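Local coordinates for protein saframycin Mx1 synthetase B (Legionella pneumophila subsp. pneumophila, PDB 3KXW) that belongs to the ANL superfamily of AMP-binding enzymes and holds 5'-O-[(S)-(dodecanoyloxy)(hydroxy)phosphoryl]adenosine in a pocket, at residues A[395-400]-A[445-450]; A[120-125]-A[147-152]. One frame throughout, in Å; residues are numbered along the deposited sequence.

Interaction 1: A[395-400]-A[445-450]; sequences DFDQVG and FLHENE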
loop_
_atom_site.group_PDB
_atom_site.type_symbol
_atom_site.label_atom_id
_atom_site.label_comp_id
_atom_site.label_asym_id
_atom_site.label_seq_id
_atom_site.Cartn_x
_atom_site.Cartn_y
_atom_site.Cartn_z
ATOM N N ASP A 395 15.649 2.740 -26.211
ATOM C CA ASP A 395 16.987 2.260 -25.903
ATOM C C ASP A 395 17.201 2.195 -24.381
ATOM O O ASP A 395 16.466 2.820 -23.613
ATOM C CB ASP A 395 18.034 3.231 -26.477
ATOM C CG ASP A 395 18.137 3.186 -27.997
ATOM O OD1 ASP A 395 17.659 2.224 -28.639
ATOM O OD2 ASP A 395 18.737 4.125 -28.558
ATOM N N PHE A 396 18.215 1.456 -23.944
ATOM C CA PHE A 396 18.656 1.569 -22.552
ATOM C C PHE A 396 19.068 3.024 -22.289
ATOM O O PHE A 396 19.516 3.726 -23.204
ATOM C CB PHE A 396 19.820 0.620 -22.240
ATOM C CG PHE A 396 19.501 -0.842 -22.432
ATOM C CD1 PHE A 396 18.234 -1.347 -22.149
ATOM C CD2 PHE A 396 20.487 -1.720 -22.844
ATOM C CE1 PHE A 396 17.955 -2.687 -22.307
ATOM C CE2 PHE A 396 20.216 -3.071 -23.004
ATOM C CZ PHE A 396 18.947 -3.557 -22.739
ATOM N N ASP A 397 18.904 3.482 -21.053
ATOM C CA ASP A 397 19.149 4.879 -20.696
ATOM C C ASP A 397 18.257 5.823 -21.478
ATOM O O ASP A 397 18.585 6.993 -21.677
ATOM C CB ASP A 397 20.629 5.254 -20.886
ATOM C CG ASP A 397 21.535 4.459 -19.995
ATOM O OD1 ASP A 397 21.055 3.949 -18.964
ATOM O OD2 ASP A 397 22.725 4.338 -20.300
ATOM N N GLN A 398 17.113 5.311 -21.921
ATOM C CA GLN A 398 16.105 6.168 -22.551
ATOM C C GLN A 398 14.763 5.995 -21.850
ATOM O O GLN A 398 14.302 4.872 -21.640
ATOM C CB GLN A 398 15.957 5.854 -24.037
ATOM C CG GLN A 398 14.951 6.774 -24.748
ATOM C CD GLN A 398 15.006 6.617 -26.250
ATOM O OE1 GLN A 398 15.106 5.509 -26.762
ATOM N NE2 GLN A 398 14.960 7.735 -26.965
ATOM N N VAL A 399 14.152 7.114 -21.490
ATOM C CA VAL A 399 12.954 7.104 -20.671
ATOM C C VAL A 399 11.699 6.860 -21.501
ATOM O O VAL A 399 11.436 7.553 -22.478
ATOM C CB VAL A 399 12.790 8.426 -19.870
ATOM C CG1 VAL A 399 11.491 8.407 -19.082
ATOM C CG2 VAL A 399 13.981 8.639 -18.938
ATOM N N GLY A 400 10.912 5.867 -21.086
ATOM C CA GLY A 400 9.648 5.586 -21.734
ATOM C C GLY A 400 8.700 4.999 -20.709
ATOM O O GLY A 400 8.996 5.000 -19.510
ATOM N N PHE A 445 13.492 4.029 -16.915
ATOM C CA PHE A 445 14.454 3.538 -17.864
ATOM C C PHE A 445 15.205 2.352 -17.292
ATOM O O PHE A 445 15.295 2.191 -16.089
ATOM C CB PHE A 445 15.414 4.668 -18.273
ATOM C CG PHE A 445 16.276 5.205 -17.140
ATOM C CD1 PHE A 445 17.556 4.710 -16.918
ATOM C CD2 PHE A 445 15.816 6.230 -16.332
ATOM C CE1 PHE A 445 18.368 5.221 -15.887
ATOM C CE2 PHE A 445 16.605 6.737 -15.299
ATOM C CZ PHE A 445 17.893 6.229 -15.087
ATOM N N LEU A 446 15.739 1.522 -18.180
ATOM C CA LEU A 446 16.577 0.396 -17.787
ATOM C C LEU A 446 18.041 0.777 -17.972
ATOM O O LEU A 446 18.424 1.338 -19.004
ATOM C CB LEU A 446 16.260 -0.823 -18.648
ATOM C CG LEU A 446 14.945 -1.546 -18.268
ATOM C CD1 LEU A 446 14.507 -2.580 -19.313
ATOM C CD2 LEU A 446 15.078 -2.219 -16.908
ATOM N N HIS A 447 18.846 0.452 -16.975
ATOM C CA HIS A 447 20.278 0.671 -17.045
ATOM C C HIS A 447 20.991 -0.546 -16.470
ATOM O O HIS A 447 20.839 -0.864 -15.291
ATOM C CB HIS A 447 20.637 1.939 -16.268
ATOM C CG HIS A 447 22.107 2.240 -16.244
ATOM N ND1 HIS A 447 22.729 2.976 -17.230
ATOM C CD2 HIS A 447 23.073 1.918 -15.350
ATOM C CE1 HIS A 447 24.017 3.081 -16.953
ATOM N NE2 HIS A 447 24.252 2.450 -15.816
ATOM N N GLU A 448 21.762 -1.244 -17.293
ATOM C CA GLU A 448 22.443 -2.465 -16.832
ATOM C C GLU A 448 21.471 -3.413 -16.126
ATOM O O GLU A 448 21.737 -3.956 -15.035
ATOM C CB GLU A 448 23.635 -2.098 -15.962
ATOM C CG GLU A 448 24.484 -1.060 -16.683
ATOM C CD GLU A 448 25.828 -0.817 -16.054
ATOM O OE1 GLU A 448 26.020 -1.161 -14.872
ATOM O OE2 GLU A 448 26.699 -0.251 -16.756
ATOM N N ASN A 449 20.345 -3.598 -16.806
ATOM C CA ASN A 449 19.260 -4.477 -16.407
ATOM C C ASN A 449 18.657 -4.142 -15.056
ATOM O O ASN A 449 18.158 -5.024 -14.360
ATOM C CB ASN A 449 19.664 -5.949 -16.478
ATOM C CG ASN A 449 18.448 -6.883 -16.518
ATOM O OD1 ASN A 449 17.453 -6.609 -17.203
ATOM N ND2 ASN A 449 18.524 -7.980 -15.784
ATOM N N GLU A 450 18.712 -2.869 -14.677
ATOM C CA GLU A 450 17.971 -2.442 -13.500
ATOM C C GLU A 450 17.032 -1.304 -13.836
ATOM O O GLU A 450 17.340 -0.451 -14.680
ATOM C CB GLU A 450 18.915 -2.110 -12.353
ATOM C CG GLU A 450 19.689 -3.362 -11.938
ATOM C CD GLU A 450 20.362 -3.256 -10.607
ATOM O OE1 GLU A 450 19.971 -2.391 -9.809
ATOM O OE2 GLU A 450 21.266 -4.072 -10.353
HETATM O O HOH W 1 15.442 2.486 -20.979
#
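D397 and H447 meet through a short hydrogen bond, ND1 of H447 donating its N-H to OD1 of D397 at 2.6 Å. The oxygen uses its syn lone pair and comes in at the ring edge, 5° from the imidazole plane, with carboxylate and ring nearly coplanar. CG of H447 lies anti to the backbone N (chi1 178°), carrying the ring toward D397, and chi2 turns ND1 to the acid. The backbone N of D397 also donates to O of L446 at 3.0 Å, nearly straight at 166°. D397 therefore holds two successive residues of strand 442-447 from its place in the type II turn D395-Q398. A water bridges the turn and the strand: it donates to O of D395 and to O of Q398 (2.7 Å) and accepts from N of L446 (3.0 Å).

The tight part centres on buried F445, which meets D397, Q398 and V399; its CD1 lies 4.1 Å from CA of D397 and its CD2 4.0 Å from CG2 of V399. Y452, its ring nearly parallel to that of F445, and L348 and V360 also touch F445. On the solvent side the exposed F396 touches L446 alone, CD1 to CB at 4.1 Å. Because ND1 serves as the donor to a carboxylate, the acid fixes the rotation of the imidazole and would probably favour a positive charge on it.

Interaction 2: A[120-125]-A[147-152]; sequences LMIADH and ALESIE
At the carboxyl end of a parallel pair of strands, M121 of strand 118-121 lies beside A147 of strand 143-147, and each strand then runs into a helical segment, helix 123-129 and a 3-10 turn at 148-150 respectively. O of M121 accepts from N of L148 at 2.9 Å, the donor tilted 27° from the carbonyl plane, while CA of A147 makes a C-H...O contact to the same oxygen at 3.3 Å.

Beyond the bridge, E149 reaches back to the start of helix 123-129, just after the N-cap residue I122. Its OE1 receives N of A123 at 2.7 Å, met on the syn side. The chain is bent at chi2 (99°), folding the carboxylate back over I122 and A123; OE2 accepts a hydrogen bond from a water (2.7 Å) that accepts from N of D124. The two first amides of the helix thus have acceptors, and the helix end would probably steady the negative charge.

The methyls of A123 and A147 pack at 4.1 Å, CB to CB. L120 and L148 meet through their CD1 atoms, also 4.1 Å apart; F72 touches both leucines, and L148 packs on I53 of helix 43-59 and A81 of helix 76-87. N and OG of S150 both donate to O of A147. Parallel strands flanked by helices such as 43-59 and 76-87 are characteristic of an alpha/beta fold.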
loop_
_atom_site.group_PDB
_atom_site.type_symbol
_atom_site.label_atom_id
_atom_site.label_comp_id
_atom_site.label_asym_id
_atom_site.label_seq_id
_atom_site.Cartn_x
_atom_site.Cartn_y
_atom_site.Cartn_z
ATOM N N LEU A 120 -19.453 -9.312 4.707
ATOM C CA LEU A 120 -19.024 -9.787 6.016
ATOM C C LEU A 120 -18.369 -8.663 6.800
ATOM O O LEU A 120 -17.628 -7.852 6.254
ATOM C CB LEU A 120 -18.044 -10.962 5.883
ATOM C CG LEU A 120 -18.604 -12.110 5.035
ATOM C CD1 LEU A 120 -17.594 -13.232 4.914
ATOM C CD2 LEU A 120 -19.930 -12.673 5.596
HETATM N N MSE A 121 -18.651 -8.599 8.087
HETATM C CA MSE A 121 -17.987 -7.612 8.939
HETATM C C MSE A 121 -18.109 -8.103 10.366
HETATM O O MSE A 121 -18.853 -9.031 10.609
HETATM C CB MSE A 121 -18.672 -6.248 8.782
HETATM C CG MSE A 121 -20.113 -6.214 9.305
HETATM SE SE MSE A 121 -20.961 -4.474 8.928
HETATM C CE MSE A 121 -21.216 -4.628 6.978
ATOM N N ILE A 122 -17.426 -7.473 11.323
ATOM C CA ILE A 122 -17.597 -7.915 12.713
ATOM C C ILE A 122 -18.905 -7.395 13.334
ATOM O O ILE A 122 -19.460 -6.403 12.876
ATOM C CB ILE A 122 -16.408 -7.560 13.622
ATOM C CG1 ILE A 122 -16.328 -6.049 13.851
ATOM C CG2 ILE A 122 -15.110 -8.149 13.072
ATOM C CD1 ILE A 122 -15.313 -5.655 14.898
ATOM N N ALA A 123 -19.389 -8.079 14.373
ATOM C CA ALA A 123 -20.670 -7.738 14.995
ATOM C C ALA A 123 -20.779 -6.268 15.392
ATOM O O ALA A 123 -21.800 -5.629 15.145
ATOM C CB ALA A 123 -20.955 -8.653 16.197
ATOM N N ASP A 124 -19.728 -5.734 15.994
ATOM C CA ASP A 124 -19.683 -4.315 16.340
ATOM C C ASP A 124 -19.998 -3.445 15.138
ATOM O O ASP A 124 -20.616 -2.384 15.274
ATOM C CB ASP A 124 -18.307 -3.928 16.902
ATOM C CG ASP A 124 -18.128 -4.354 18.359
ATOM O OD1 ASP A 124 -19.116 -4.834 18.970
ATOM O OD2 ASP A 124 -17.007 -4.201 18.896
ATOM N N HIS A 125 -19.565 -3.881 13.960
ATOM C CA HIS A 125 -19.699 -3.036 12.777
ATOM C C HIS A 125 -21.078 -3.130 12.139
ATOM O O HIS A 125 -21.521 -2.183 11.490
ATOM C CB HIS A 125 -18.586 -3.311 11.763
ATOM C CG HIS A 125 -17.311 -2.578 12.048
ATOM N ND1 HIS A 125 -16.162 -2.791 11.321
ATOM C CD2 HIS A 125 -16.998 -1.643 12.979
ATOM C CE1 HIS A 125 -15.198 -2.012 11.781
ATOM N NE2 HIS A 125 -15.679 -1.309 12.791
ATOM N N ALA A 147 -22.537 -10.943 10.439
ATOM C CA ALA A 147 -21.491 -10.778 11.434
ATOM C C ALA A 147 -20.603 -12.005 11.476
ATOM O O ALA A 147 -21.087 -13.124 11.632
ATOM C CB ALA A 147 -22.110 -10.542 12.804
ATOM N N LEU A 148 -19.292 -11.803 11.385
ATOM C CA LEU A 148 -18.394 -12.949 11.331
ATOM C C LEU A 148 -18.500 -13.790 12.612
ATOM O O LEU A 148 -18.452 -15.017 12.548
ATOM C CB LEU A 148 -16.939 -12.529 11.038
ATOM C CG LEU A 148 -16.091 -13.575 10.297
ATOM C CD1 LEU A 148 -16.492 -13.759 8.825
ATOM C CD2 LEU A 148 -14.595 -13.253 10.408
ATOM N N GLU A 149 -18.684 -13.144 13.760
ATOM C CA GLU A 149 -18.824 -13.882 15.010
ATOM C C GLU A 149 -19.998 -14.867 15.049
ATOM O O GLU A 149 -20.041 -15.751 15.914
ATOM C CB GLU A 149 -18.924 -12.927 16.205
ATOM C CG GLU A 149 -17.645 -12.170 16.485
ATOM C CD GLU A 149 -17.687 -10.767 15.911
ATOM O OE1 GLU A 149 -18.443 -10.565 14.939
ATOM O OE2 GLU A 149 -16.981 -9.870 16.441
ATOM N N SER A 150 -20.957 -14.704 14.141
ATOM C CA SER A 150 -22.131 -15.568 14.106
ATOM C C SER A 150 -21.759 -16.923 13.503
ATOM O O SER A 150 -22.537 -17.892 13.537
ATOM C CB SER A 150 -23.234 -14.907 13.271
ATOM O OG SER A 150 -22.959 -15.030 11.884
ATOM N N ILE A 151 -20.562 -16.980 12.936
ATOM C CA ILE A 151 -20.095 -18.187 12.259
ATOM C C ILE A 151 -19.326 -19.144 13.198
ATOM O O ILE A 151 -18.239 -18.833 13.666
ATOM C CB ILE A 151 -19.252 -17.824 11.010
ATOM C CG1 ILE A 151 -20.098 -16.982 10.060
ATOM C CG2 ILE A 151 -18.751 -19.083 10.339
ATOM C CD1 ILE A 151 -19.374 -16.469 8.816
ATOM N N GLU A 152 -19.917 -20.312 13.450
ATOM C CA GLU A 152 -19.355 -21.300 14.363
ATOM C C GLU A 152 -18.525 -22.365 13.638
ATOM O O GLU A 152 -18.831 -22.757 12.497
ATOM C CB GLU A 152 -20.483 -21.996 15.136
ATOM C CG GLU A 152 -21.218 -21.087 16.091
ATOM C CD GLU A 152 -20.473 -20.899 17.410
ATOM O OE1 GLU A 152 -19.644 -21.771 17.766
ATOM O OE2 GLU A 152 -20.718 -19.879 18.096
HETATM O O HOH W 2 -17.833 -7.360 17.151
#

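In the fold
Interactions 1 and 2 lie on opposite sides of the chain's centre, and the centre of each lies about 26 Å from it. Their centres are about 50 Å apart and their nearest atoms about 39 Å, so neither touches the other. Along the chain they come in series, 120-125 with 147-152 closing before 395-400 with 445-450 opens. They also belong to different sheets: interaction 2 to the mixed, largely parallel sheet containing 118-121 and 143-147, interaction 1 to the antiparallel one containing 400-405 and 442-447. The ligand pocket draws its residues from between 199 and 456; the side chain of F445 in interaction 1 is about 11 Å from the bound ligand.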